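Local coordinates for AP205 bacteriophage COAT protein (Acinetobacter phage ap205, PDB 5FS4) that probably forms the capsid shell of a small single-stranded RNA bacteriophage, folding as an intertwined dimer with a circularly permuted coat-protein topology, at residues N105-T108 against L109-G113. The protein carries 2 engineered substitutions. Sequence-based numbering, arbitrary orientation.
Sequences NVDT and LFASG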
loop_
_atom_site.group_PDB
_atom_site.type_symbol
_atom_site.label_atom_id
_atom_site.label_comp_id
_atom_site.label_asym_id
_atom_site.label_seq_id
_atom_site.Cartn_x
_atom_site.Cartn_y
_atom_site.Cartn_z
ATOM N N ASN B 105 -6.098 -8.291 -2.731
ATOM C CA ASN B 105 -7.201 -8.127 -1.825
ATOM C C ASN B 105 -7.473 -6.620 -1.622
ATOM O O ASN B 105 -8.603 -6.208 -1.546
ATOM C CB ASN B 105 -6.907 -8.804 -0.502
ATOM C CG ASN B 105 -7.078 -10.308 -0.565
ATOM O OD1 ASN B 105 -7.910 -10.830 -1.312
ATOM N ND2 ASN B 105 -6.352 -10.981 0.251
ATOM N N VAL B 106 -6.427 -5.813 -1.535
ATOM C CA VAL B 106 -6.600 -4.397 -1.465
ATOM C C VAL B 106 -7.266 -3.879 -2.748
ATOM O O VAL B 106 -8.193 -3.073 -2.665
ATOM C CB VAL B 106 -5.289 -3.622 -1.189
ATOM C CG1 VAL B 106 -5.601 -2.124 -1.230
ATOM C CG2 VAL B 106 -4.650 -4.019 0.151
ATOM N N ASP B 107 -6.822 -4.341 -3.916
ATOM C CA ASP B 107 -7.436 -3.950 -5.203
ATOM C C ASP B 107 -8.933 -4.214 -5.181
ATOM O O ASP B 107 -9.703 -3.376 -5.574
ATOM C CB ASP B 107 -6.824 -4.706 -6.419
ATOM C CG ASP B 107 -5.412 -4.295 -6.734
ATOM O OD1 ASP B 107 -4.973 -3.216 -6.247
ATOM O OD2 ASP B 107 -4.717 -5.093 -7.440
ATOM N N THR B 108 -9.326 -5.380 -4.708
ATOM C CA THR B 108 -10.787 -5.741 -4.673
ATOM C C THR B 108 -11.629 -4.704 -3.953
ATOM O O THR B 108 -12.697 -4.348 -4.433
ATOM C CB THR B 108 -10.978 -7.180 -4.121
ATOM O OG1 THR B 108 -10.389 -8.151 -5.012
ATOM C CG2 THR B 108 -12.416 -7.511 -3.928
ATOM N N LEU B 109 -11.142 -4.200 -2.815
ATOM C CA LEU B 109 -11.866 -3.259 -1.991
ATOM C C LEU B 109 -11.649 -1.815 -2.431
ATOM O O LEU B 109 -12.605 -1.058 -2.540
ATOM C CB LEU B 109 -11.492 -3.385 -0.550
ATOM C CG LEU B 109 -11.744 -4.697 0.160
ATOM C CD1 LEU B 109 -11.322 -4.601 1.622
ATOM C CD2 LEU B 109 -13.194 -5.128 0.084
ATOM N N PHE B 110 -10.408 -1.465 -2.674
ATOM C CA PHE B 110 -10.050 -0.087 -3.003
ATOM C C PHE B 110 -9.973 0.247 -4.512
ATOM O O PHE B 110 -10.447 1.325 -4.925
ATOM C CB PHE B 110 -8.705 0.263 -2.327
ATOM C CG PHE B 110 -8.244 1.650 -2.621
ATOM C CD1 PHE B 110 -8.700 2.708 -1.865
ATOM C CD2 PHE B 110 -7.344 1.924 -3.703
ATOM C CE1 PHE B 110 -8.285 4.024 -2.144
ATOM C CE2 PHE B 110 -6.939 3.217 -3.968
ATOM C CZ PHE B 110 -7.394 4.264 -3.204
ATOM N N ALA B 111 -9.318 -0.600 -5.299
ATOM C CA ALA B 111 -9.051 -0.300 -6.725
ATOM C C ALA B 111 -10.341 -0.360 -7.563
ATOM O O ALA B 111 -10.669 0.560 -8.316
ATOM C CB ALA B 111 -8.053 -1.271 -7.316
ATOM N N SER B 112 -11.077 -1.441 -7.382
ATOM C CA SER B 112 -12.376 -1.579 -7.978
ATOM C C SER B 112 -13.573 -1.620 -7.043
ATOM O O SER B 112 -14.681 -1.804 -7.519
ATOM C CB SER B 112 -12.344 -2.789 -8.927
ATOM O OG SER B 112 -11.809 -3.917 -8.297
ATOM N N GLY B 113 -13.405 -1.500 -5.736
ATOM C CA GLY B 113 -14.542 -1.331 -4.827
ATOM C C GLY B 113 -14.674 0.119 -4.370
ATOM O O GLY B 113 -14.104 1.053 -4.992
#
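Val106 and Phe110 meet one turn apart in the last turns of helix 92-111, the helix that follows the antiparallel sheet of this levivirus-type coat protein. Their side chains run side by side, with Val106 CG1 4.1 Å from Phe110 CB. Matching first torsions explain this: CG1 of Val106 (chi1 176°) and CG of Phe110 (chi1 179°) both stand anti to the backbone N, which sends the methyl and the ring the same way. The backbone links the same pair: Phe110 N donates to Val106 O at 2.7 Å. The next turn widens. Asp107 O takes a good bond from Ser112 N at 3.0 Å, five residues on, which is a pi-type turn. Ala111 N, 2.8 Å from Asp107 O, gives it only a weak, bent bond.

The second subunit also reaches this part of the helix: its Trp99 meets the Phe110 ring edge-to-face, while Asp107 OD1 forms a salt bridge with its Lys103 NZ and accepts a hydrogen bond from its Trp99 NE1. Within the chain, Asn105 ND2 bonds to Val127 O, tying the helix to the C-terminal segment, and Thr108 OG1 bonds back to Arg104 O. The methyl of Ala111 packs beside Asp107, its CB 3.8 Å from both Asp107 CB and Asp107 OD1. The same Ala111 CB lies closer still to the backbone, 3.2 Å from Asp107 O.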